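Long-range contacts in TRAP-type transporter, periplasmic component (Cupriavidus necator, PDB 4P8B), which binds (S)-2-acetolactate and probably hands it to a TRAP-type membrane transporter as the periplasmic solute-binding component: residues Gly172-Val177 against Ala210-Glu215; Arg165-Leu170 against Asn188-Asn193; Gly150-Arg155 against Gln214-Ser219. One frame throughout, in Å; residues are numbered along the deposited sequence. Where two conformers were deposited one is given.

How the contacts relate
All three contacts are largely buried, but they sit at different depths. Contact 3 lies near the centre of the chain, contact 1 is farther out and contact 2 is the most peripheral. Contacts 1 and 3 both use strand 213-216, share Gln214 and Glu215, and grip the same acetolactate, through Arg176 in one and through Asn152, Arg155 and Asn216 in the other. Contact 2 meets no ligand and is mainly apolar packing between a 3-10 turn and the end of helix 181-189. It adjoins contact 1 through backbone pairing of Gly172 with Gly191 and Met173 with Asn193, and through Leu170 against Leu175. Of the three, only contacts 1 and 3 bring polar groups to the ligand.

Contact 1 of 3, residues Gly172-Val177 against Ala210-Glu215; sequences GMKLRV and AVDGQE. With X2X ((2S)-2-hydroxy-2-methyl-3-oxobutanoic acid), chain D.
The carboxylate of Asp212 receives the backbone N-H of Lys174 from above its plane: Lys174 N lies 2.9 Å from Asp212 OD2, in a nearly straight bond of 173°. A water bonded to Gly172 O donates to the same OD2. The second flat group, the Arg176 guanidinium, uses its edge: NH1 donates to OAE of the acetolactate and NH2 to OAD, each at 2.8 Å and almost straight, so one carboxylate is held by two parallel prongs. With CG anti to its backbone N (chi1 177°) and a bend at chi2, Arg176 reaches along the strand to the ligand; NH2 also donates to Met197 O.

Between these ends the backbones pair. Lys174 O accepts from Asp212 N at 2.7 Å and weakly from Gly213 N, while Arg176 N donates to Gly213 O at 2.9 Å. Leu175 CD2 presses on Gly213 CA at 3.5 Å, tighter than usual carbon contact, the methyl packing straight onto the glycine backbone. On the other side of the pairing, Val211 CB rests on Lys174 O.

A water knits the ligand end, accepting from Arg176 NH1 and Glu215 N and lying 2.7 Å from Glu215 OE2. Glu215 also binds Arg155 and Tyr239 through OE1, and its negative charge near Arg176 would be expected to stabilise the guanidinium.

Strands 174-177 and 213-216 run roughly parallel and meet in a single bridge, Leu175 with Gly213. An arginine near the end of a strand, clasping the substrate carboxylate edge-on, is as in other TRAP solute-binding proteins.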
loop_
_atom_site.group_PDB
_atom_site.type_symbol
_atom_site.label_atom_id
_atom_site.label_comp_id
_atom_site.label_asym_id
_atom_site.label_seq_id
_atom_site.Cartn_x
_atom_site.Cartn_y
_atom_site.Cartn_z
ATOM N N GLY A 172 -13.471 19.654 -7.885
ATOM C CA GLY A 172 -13.839 20.192 -6.587
ATOM C C GLY A 172 -14.012 19.174 -5.473
ATOM O O GLY A 172 -14.277 19.556 -4.343
HETATM N N MSE A 173 -13.859 17.887 -5.763
HETATM C CA MSE A 173 -14.100 16.861 -4.756
HETATM C C MSE A 173 -13.003 16.856 -3.694
HETATM O O MSE A 173 -11.811 16.888 -4.020
HETATM C CB MSE A 173 -14.195 15.506 -5.441
HETATM C CG MSE A 173 -14.774 14.383 -4.642
HETATM SE SE MSE A 173 -15.188 12.894 -5.827
HETATM C CE MSE A 173 -16.915 13.417 -6.476
ATOM N N LYS A 174 -13.408 16.800 -2.427
ATOM C CA LYS A 174 -12.476 16.799 -1.309
ATOM C C LYS A 174 -12.108 15.364 -0.993
ATOM O O LYS A 174 -12.826 14.645 -0.315
ATOM C CB LYS A 174 -13.105 17.465 -0.089
ATOM C CG LYS A 174 -13.465 18.916 -0.305
ATOM C CD LYS A 174 -14.092 19.516 0.968
ATOM C CE LYS A 174 -14.518 20.962 0.773
ATOM N NZ LYS A 174 -15.571 21.119 -0.268
ATOM N N LEU A 175 -10.993 14.922 -1.535
ATOM C CA LEU A 175 -10.605 13.529 -1.410
ATOM C C LEU A 175 -9.431 13.406 -0.462
ATOM O O LEU A 175 -8.447 14.114 -0.593
ATOM C CB LEU A 175 -10.244 12.950 -2.773
ATOM C CG LEU A 175 -11.459 12.850 -3.704
ATOM C CD1 LEU A 175 -11.003 12.407 -5.088
ATOM C CD2 LEU A 175 -12.512 11.901 -3.135
ATOM N N ARG A 176 -9.559 12.541 0.529
ATOM C CA ARG A 176 -8.417 12.248 1.378
ATOM C C ARG A 176 -7.400 11.401 0.637
ATOM O O ARG A 176 -7.758 10.432 -0.022
ATOM C CB ARG A 176 -8.878 11.534 2.649
ATOM C CG ARG A 176 -7.749 11.119 3.597
ATOM C CD ARG A 176 -7.287 9.724 3.259
ATOM N NE ARG A 176 -6.183 9.300 4.111
ATOM C CZ ARG A 176 -5.671 8.076 4.089
ATOM N NH1 ARG A 176 -6.150 7.150 3.280
ATOM N NH2 ARG A 176 -4.668 7.781 4.910
ATOM N N VAL A 177 -6.124 11.757 0.826
ATOM C CA VAL A 177 -4.990 10.962 0.380
ATOM C C VAL A 177 -4.011 10.841 1.551
ATOM O O VAL A 177 -4.128 11.555 2.554
ATOM C CB VAL A 177 -4.311 11.576 -0.878
ATOM C CG1 VAL A 177 -5.285 11.583 -2.073
ATOM C CG2 VAL A 177 -3.770 12.955 -0.599
ATOM N N ALA A 210 -16.191 15.922 6.240
ATOM C CA ALA A 210 -15.128 16.906 6.047
ATOM C C ALA A 210 -14.325 16.593 4.780
ATOM O O ALA A 210 -13.847 17.509 4.103
ATOM C CB ALA A 210 -14.213 16.948 7.261
ATOM N N VAL A 211 -14.205 15.311 4.443
ATOM C CA VAL A 211 -13.797 14.913 3.097
ATOM C C VAL A 211 -14.966 14.170 2.453
ATOM O O VAL A 211 -15.791 13.571 3.148
ATOM C CB VAL A 211 -12.527 14.029 3.081
ATOM C CG1 VAL A 211 -11.350 14.802 3.637
ATOM C CG2 VAL A 211 -12.762 12.752 3.851
ATOM N N ASP A 212 -15.043 14.248 1.130
ATOM C CA ASP A 212 -16.077 13.564 0.363
ATOM C C ASP A 212 -15.740 12.090 0.117
ATOM O O ASP A 212 -16.641 11.263 -0.079
ATOM C CB ASP A 212 -16.278 14.244 -1.006
ATOM C CG ASP A 212 -16.633 15.705 -0.903
ATOM O OD1 ASP A 212 -17.440 16.075 -0.020
ATOM O OD2 ASP A 212 -16.161 16.495 -1.754
ATOM N N GLY A 213 -14.449 11.755 0.078
ATOM C CA GLY A 213 -14.031 10.441 -0.373
ATOM C C GLY A 213 -12.589 10.135 -0.068
ATOM O O GLY A 213 -11.935 10.890 0.669
ATOM N N GLN A 214 -12.112 9.024 -0.627
ATOM C CA GLN A 214 -10.821 8.451 -0.305
ATOM C C GLN A 214 -10.461 7.442 -1.402
ATOM O O GLN A 214 -11.199 7.306 -2.387
ATOM C CB GLN A 214 -10.861 7.785 1.096
ATOM C CG GLN A 214 -11.811 6.611 1.222
ATOM C CD GLN A 214 -11.211 5.287 0.818
ATOM O OE1 GLN A 214 -10.165 4.902 1.348
ATOM N NE2 GLN A 214 -11.861 4.551 -0.069
ATOM N N GLU A 215 -9.348 6.732 -1.236
ATOM C CA GLU A 215 -8.924 5.748 -2.208
ATOM C C GLU A 215 -8.140 4.667 -1.491
ATOM O O GLU A 215 -7.288 4.964 -0.658
ATOM C CB GLU A 215 -8.087 6.420 -3.325
ATOM C CG GLU A 215 -7.037 7.435 -2.852
ATOM C CD GLU A 215 -5.745 6.795 -2.353
ATOM O OE1 GLU A 215 -5.109 6.052 -3.132
ATOM O OE2 GLU A 215 -5.349 7.040 -1.179
HETATM O OAD X2X D . -3.610 5.162 4.885
HETATM C CAH X2X D . -4.062 4.314 4.051
HETATM O OAE X2X D . -4.950 4.630 3.205
HETATM C CAI X2X D . -3.537 2.916 4.041
HETATM C CAB X2X D . -4.001 2.226 5.306
HETATM O OAF X2X D . -3.870 2.258 2.852
HETATM C CAG X2X D . -2.049 3.057 4.033
HETATM O OAC X2X D . -1.409 2.946 5.079
HETATM C CAA X2X D . -1.337 3.368 2.761
HETATM O O HOH W 1 -17.007 18.613 -3.020
HETATM O O HOH W 2 -7.312 7.752 0.602
#

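Contact 2 of 3, residues Arg165-Leu170 against Asn188-Asn193; sequences RKPEDL and NALGAN
Leu190 sets its CD2 methyl against the CB-CG side of the Pro167 ring, the two side chains crossing obliquely with Leu190 CD2 3.9 Å from Pro167 CB. The leucine is in a common staggered form: CG stands anti to the carbonyl carbon (chi1 -63°), and chi2 of 170° sends CD1 anti to CA and leaves CD2 as the branch that faces the proline.

Leu170 has a similar first torsion but turns at chi2 to 99°, away from the usual staggered values. Leu170 CB sits 3.7 Å from Leu190 O, and Leu170 CD2 comes to 4.4 Å from Leu190 CB. Beside this, Leu170 CB also packs at 4.3 Å from Ala192 CB, and the backbones meet in a bent CA-H...O contact, Ala192 CA to Leu170 O 3.4 Å. Phe312 of helix 306-315 covers Pro167, Leu170 and Leu190 together, completing a small apolar cluster.

Asp169, turned away from the opposite segment, ties the chain leading into the 3-10 turn back onto the turn. Asp169 OD2 accepts Arg165 N at 2.8 Å on the anti lone pair, and Lys166 N from above the carboxylate plane. Asp169 OD1 takes the salt bridge from Lys166 NZ at 2.9 Å.

Across the contact, Gly191 leaves the helix with positive phi and lets the chain swing toward strand 193-196. That is the Schellman motif ending helix 181-189, the connection of a beta-alpha-beta unit whose parallel strands are 174-177 and 193-196.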
loop_
_atom_site.group_PDB
_atom_site.type_symbol
_atom_site.label_atom_id
_atom_site.label_comp_id
_atom_site.label_asym_id
_atom_site.label_seq_id
_atom_site.Cartn_x
_atom_site.Cartn_y
_atom_site.Cartn_z
ATOM N N ARG A 165 -16.769 8.685 -13.573
ATOM C CA ARG A 165 -16.470 7.992 -14.820
ATOM C C ARG A 165 -15.386 8.688 -15.634
ATOM O O ARG A 165 -14.844 8.096 -16.559
ATOM C CB ARG A 165 -17.730 7.888 -15.684
ATOM C CG ARG A 165 -18.904 7.118 -15.075
ATOM C CD ARG A 165 -19.911 6.660 -16.169
ATOM N NE ARG A 165 -19.295 5.579 -16.939
ATOM C CZ ARG A 165 -19.417 4.281 -16.649
ATOM N NH1 ARG A 165 -20.212 3.875 -15.663
ATOM N NH2 ARG A 165 -18.758 3.373 -17.363
ATOM N N LYS A 166 -15.099 9.951 -15.338
ATOM C CA LYS A 166 -14.173 10.733 -16.155
ATOM C C LYS A 166 -13.563 11.817 -15.280
ATOM O O LYS A 166 -14.103 12.142 -14.215
ATOM C CB LYS A 166 -14.904 11.358 -17.357
ATOM C CG LYS A 166 -16.052 12.294 -16.968
ATOM C CD LYS A 166 -16.812 12.784 -18.194
ATOM C CE LYS A 166 -17.954 13.706 -17.826
ATOM N NZ LYS A 166 -19.011 13.026 -17.049
ATOM N N PRO A 167 -12.422 12.379 -15.707
ATOM C CA PRO A 167 -11.721 13.307 -14.817
ATOM C C PRO A 167 -12.590 14.467 -14.365
ATOM O O PRO A 167 -12.500 14.918 -13.223
ATOM C CB PRO A 167 -10.559 13.790 -15.680
ATOM C CG PRO A 167 -10.247 12.620 -16.528
ATOM C CD PRO A 167 -11.592 12.008 -16.865
ATOM N N GLU A 168 -13.461 14.929 -15.239
ATOM C CA GLU A 168 -14.277 16.080 -14.928
ATOM C C GLU A 168 -15.167 15.833 -13.698
ATOM O O GLU A 168 -15.486 16.759 -12.949
ATOM C CB GLU A 168 -15.120 16.426 -16.157
ATOM C CG GLU A 168 -14.326 17.054 -17.318
ATOM C CD GLU A 168 -13.499 16.076 -18.180
ATOM O OE1 GLU A 168 -13.685 14.837 -18.138
ATOM O OE2 GLU A 168 -12.644 16.580 -18.944
ATOM N N ASP A 169 -15.549 14.582 -13.473
ATOM C CA ASP A 169 -16.423 14.247 -12.349
ATOM C C ASP A 169 -15.768 14.489 -10.992
ATOM O O ASP A 169 -16.458 14.599 -9.976
ATOM C CB ASP A 169 -16.841 12.777 -12.425
ATOM C CG ASP A 169 -17.653 12.456 -13.659
ATOM O OD1 ASP A 169 -18.227 13.382 -14.286
ATOM O OD2 ASP A 169 -17.713 11.265 -14.025
ATOM N N LEU A 170 -14.439 14.547 -10.957
ATOM C CA LEU A 170 -13.741 14.812 -9.708
ATOM C C LEU A 170 -13.597 16.289 -9.369
ATOM O O LEU A 170 -13.043 16.613 -8.311
ATOM C CB LEU A 170 -12.345 14.207 -9.762
ATOM C CG LEU A 170 -12.265 12.693 -9.717
ATOM C CD1 LEU A 170 -12.100 12.101 -11.094
ATOM C CD2 LEU A 170 -11.086 12.275 -8.821
ATOM N N ASN A 188 -4.742 16.828 -8.039
ATOM C CA ASN A 188 -4.808 18.187 -8.590
ATOM C C ASN A 188 -4.977 18.150 -10.114
ATOM O O ASN A 188 -5.722 18.945 -10.674
ATOM C CB ASN A 188 -3.551 19.011 -8.268
ATOM C CG ASN A 188 -3.458 19.426 -6.822
ATOM O OD1 ASN A 188 -4.412 19.330 -6.066
ATOM N ND2 ASN A 188 -2.293 19.922 -6.435
ATOM N N ALA A 189 -4.270 17.245 -10.783
ATOM C CA ALA A 189 -4.361 17.135 -12.244
ATOM C C ALA A 189 -5.753 16.722 -12.684
ATOM O O ALA A 189 -6.150 16.993 -13.815
ATOM C CB ALA A 189 -3.340 16.132 -12.756
ATOM N N LEU A 190 -6.477 16.043 -11.804
ATOM C CA LEU A 190 -7.838 15.589 -12.070
ATOM C C LEU A 190 -8.885 16.612 -11.622
ATOM O O LEU A 190 -10.083 16.341 -11.688
ATOM C CB LEU A 190 -8.088 14.235 -11.399
ATOM C CG LEU A 190 -7.194 13.116 -11.927
ATOM C CD1 LEU A 190 -7.286 11.861 -11.084
ATOM C CD2 LEU A 190 -7.561 12.829 -13.358
ATOM N N GLY A 191 -8.439 17.780 -11.158
ATOM C CA GLY A 191 -9.351 18.849 -10.776
ATOM C C GLY A 191 -9.939 18.741 -9.381
ATOM O O GLY A 191 -10.809 19.538 -9.005
ATOM N N ALA A 192 -9.464 17.769 -8.609
ATOM C CA ALA A 192 -9.952 17.572 -7.257
ATOM C C ALA A 192 -9.243 18.470 -6.249
ATOM O O ALA A 192 -8.302 19.196 -6.583
ATOM C CB ALA A 192 -9.832 16.100 -6.876
ATOM N N ASN A 193 -9.740 18.433 -5.015
ATOM C CA ASN A 193 -9.156 19.147 -3.884
ATOM C C ASN A 193 -8.691 18.136 -2.848
ATOM O O ASN A 193 -9.377 17.869 -1.859
ATOM C CB ASN A 193 -10.178 20.101 -3.265
ATOM C CG ASN A 193 -10.482 21.283 -4.154
ATOM O OD1 ASN A 193 -9.575 21.950 -4.654
ATOM N ND2 ASN A 193 -11.764 21.546 -4.366
#

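Contact 3 of 3, residues Gly150-Arg155 against Gln214-Ser219; sequences GENGFR and QENPQS. With X2X ((2S)-2-hydroxy-2-methyl-3-oxobutanoic acid), chain D.
Arg155 starts with CG anti to its carbonyl carbon (chi1 -59°), runs straight through chi2 and bends at chi3 (68°), which swings the guanidinium round to the Glu215 carboxylate. Glu215 meets it with CG wedged between its own backbone N and carbonyl carbon and a bend at chi2. The grip is side-on: Arg155 NE reaches Glu215 OE1 at 2.8 Å in a salt bridge, and NH2 reaches OE2 at 3.0 Å. Tyr239 OH also bonds to Glu215 OE1. Both oxygens lie near the guanidinium plane, although the carboxylate plane itself is turned 43° from it. Asn216 CA sits over one face of the guanidinium, and Asp242 takes a further salt bridge from NH1.

Held this way, the guanidinium turns its remaining edge to the acetolactate. Arg155 NH1 donates to the ligand hydroxyl OAF at 3.0 Å and NH2 to the carboxylate oxygen OAE. Asn216 works from alongside: its OD1 accepts from OAF at 2.7 Å, its ND2 gives to OAE, and that same ND2 donates to Gln214 OE1, which fixes the amide's rotation. Asn152 ND2 adds a weak bond to OAF; its stronger partner is Asp242. This is the ligand site of a family 7 solute-binding protein, and here strand 144-154 leads into it through a classic beta bulge, Asn152 and Gly153 both facing Asp242.

Pro217, at the N-cap position of helix 218-223, fits against the bulge. Pro217 CG lies 3.6 Å from Asn152 CG, the side chains crossing at about a right angle, and 3.4 Å from Gly153 N. Pro217 CA points its hydrogen at Phe154 O, 3.2 Å away. Two waters link Asn152 O to Ser219 OG, and a third passes from Phe154 O to Gln218 N at the start of the helix.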
loop_
_atom_site.group_PDB
_atom_site.type_symbol
_atom_site.label_atom_id
_atom_site.label_comp_id
_atom_site.label_asym_id
_atom_site.label_seq_id
_atom_site.Cartn_x
_atom_site.Cartn_y
_atom_site.Cartn_z
ATOM N N GLY A 150 4.492 -8.124 0.406
ATOM C CA GLY A 150 3.065 -8.381 0.549
ATOM C C GLY A 150 2.304 -7.435 -0.353
ATOM O O GLY A 150 2.832 -6.890 -1.315
ATOM N N GLU A 151 1.037 -7.226 -0.017
ATOM C CA GLU A 151 0.156 -6.405 -0.847
ATOM C C GLU A 151 -0.945 -5.734 -0.061
ATOM O O GLU A 151 -1.605 -6.352 0.767
ATOM C CB GLU A 151 -0.471 -7.278 -1.925
ATOM C CG GLU A 151 -1.314 -6.511 -2.953
ATOM C CD GLU A 151 -1.397 -7.271 -4.241
ATOM O OE1 GLU A 151 -0.322 -7.621 -4.745
ATOM O OE2 GLU A 151 -2.511 -7.578 -4.714
ATOM N N ASN A 152 -1.154 -4.446 -0.331
ATOM C CA ASN A 152 -2.384 -3.768 0.082
ATOM C C ASN A 152 -3.353 -3.921 -1.090
ATOM O O ASN A 152 -4.346 -4.635 -0.964
ATOM C CB ASN A 152 -2.082 -2.325 0.459
ATOM C CG ASN A 152 -3.014 -1.781 1.548
ATOM O OD1 ASN A 152 -3.744 -2.527 2.213
ATOM N ND2 ASN A 152 -2.962 -0.486 1.738
ATOM N N GLY A 153 -3.037 -3.320 -2.229
ATOM C CA GLY A 153 -3.726 -3.618 -3.465
ATOM C C GLY A 153 -4.009 -2.419 -4.311
ATOM O O GLY A 153 -3.542 -1.327 -4.059
ATOM N N PHE A 154 -4.770 -2.646 -5.372
ATOM C CA PHE A 154 -5.200 -1.566 -6.271
ATOM C C PHE A 154 -6.150 -0.629 -5.553
ATOM O O PHE A 154 -7.145 -1.073 -4.934
ATOM C CB PHE A 154 -5.827 -2.116 -7.562
ATOM C CG PHE A 154 -4.801 -2.556 -8.560
ATOM C CD1 PHE A 154 -4.174 -1.631 -9.361
ATOM C CD2 PHE A 154 -4.442 -3.880 -8.660
ATOM C CE1 PHE A 154 -3.193 -2.025 -10.278
ATOM C CE2 PHE A 154 -3.462 -4.278 -9.559
ATOM C CZ PHE A 154 -2.847 -3.346 -10.366
ATOM N N ARG A 155 -5.847 0.657 -5.609
ATOM C CA ARG A 155 -6.510 1.639 -4.758
ATOM C C ARG A 155 -7.657 2.299 -5.522
ATOM O O ARG A 155 -7.442 3.114 -6.403
ATOM C CB ARG A 155 -5.494 2.662 -4.243
ATOM C CG ARG A 155 -4.362 2.016 -3.453
ATOM C CD ARG A 155 -3.341 3.011 -2.939
ATOM N NE ARG A 155 -3.857 3.903 -1.892
ATOM C CZ ARG A 155 -3.886 3.642 -0.597
ATOM N NH1 ARG A 155 -3.489 2.472 -0.143
ATOM N NH2 ARG A 155 -4.347 4.543 0.250
ATOM N N GLN A 214 -12.112 9.024 -0.627
ATOM C CA GLN A 214 -10.821 8.451 -0.305
ATOM C C GLN A 214 -10.461 7.442 -1.402
ATOM O O GLN A 214 -11.199 7.306 -2.387
ATOM C CB GLN A 214 -10.861 7.785 1.096
ATOM C CG GLN A 214 -11.811 6.611 1.222
ATOM C CD GLN A 214 -11.211 5.287 0.818
ATOM O OE1 GLN A 214 -10.165 4.902 1.348
ATOM N NE2 GLN A 214 -11.861 4.551 -0.069
ATOM N N GLU A 215 -9.348 6.732 -1.236
ATOM C CA GLU A 215 -8.924 5.748 -2.208
ATOM C C GLU A 215 -8.140 4.667 -1.491
ATOM O O GLU A 215 -7.288 4.964 -0.658
ATOM C CB GLU A 215 -8.087 6.420 -3.325
ATOM C CG GLU A 215 -7.037 7.435 -2.852
ATOM C CD GLU A 215 -5.745 6.795 -2.353
ATOM O OE1 GLU A 215 -5.109 6.052 -3.132
ATOM O OE2 GLU A 215 -5.349 7.040 -1.179
ATOM N N ASN A 216 -8.466 3.413 -1.741
ATOM C CA ASN A 216 -7.852 2.315 -0.970
ATOM C C ASN A 216 -8.199 0.982 -1.610
ATOM O O ASN A 216 -9.141 0.890 -2.418
ATOM C CB ASN A 216 -8.360 2.303 0.485
ATOM C CG ASN A 216 -7.323 2.773 1.493
ATOM O OD1 ASN A 216 -6.250 2.199 1.593
ATOM N ND2 ASN A 216 -7.654 3.793 2.268
ATOM N N PRO A 217 -7.442 -0.071 -1.290
ATOM C CA PRO A 217 -7.786 -1.380 -1.834
ATOM C C PRO A 217 -9.151 -1.870 -1.371
ATOM O O PRO A 217 -9.661 -1.488 -0.298
ATOM C CB PRO A 217 -6.643 -2.277 -1.318
ATOM C CG PRO A 217 -5.554 -1.343 -0.996
ATOM C CD PRO A 217 -6.236 -0.129 -0.452
ATOM N N GLN A 218 -9.734 -2.779 -2.145
ATOM C CA GLN A 218 -11.017 -3.329 -1.798
ATOM C C GLN A 218 -11.017 -3.958 -0.416
ATOM O O GLN A 218 -11.970 -3.826 0.324
ATOM C CB GLN A 218 -11.459 -4.362 -2.835
ATOM C CG GLN A 218 -12.897 -4.846 -2.651
ATOM C CD GLN A 218 -13.032 -5.947 -1.642
ATOM O OE1 GLN A 218 -12.058 -6.616 -1.305
ATOM N NE2 GLN A 218 -14.249 -6.142 -1.121
ATOM N N SER A 219 -9.942 -4.634 -0.049
ATOM C CA SER A 219 -9.957 -5.333 1.224
ATOM C C SER A 219 -9.983 -4.377 2.420
ATOM O O SER A 219 -10.490 -4.732 3.479
ATOM C CB SER A 219 -8.778 -6.294 1.330
ATOM O OG SER A 219 -7.552 -5.594 1.292
HETATM O OAD X2X D . -3.610 5.162 4.885
HETATM C CAH X2X D . -4.062 4.314 4.051
HETATM O OAE X2X D . -4.950 4.630 3.205
HETATM C CAI X2X D . -3.537 2.916 4.041
HETATM C CAB X2X D . -4.001 2.226 5.306
HETATM O OAF X2X D . -3.870 2.258 2.852
HETATM C CAG X2X D . -2.049 3.057 4.033
HETATM O OAC X2X D . -1.409 2.946 5.079
HETATM C CAA X2X D . -1.337 3.368 2.761
HETATM O O HOH W 3 -6.971 -5.736 -1.368
HETATM O O HOH W 4 -5.032 -6.086 1.474
HETATM O O HOH W 5 -8.403 -3.424 -4.642
#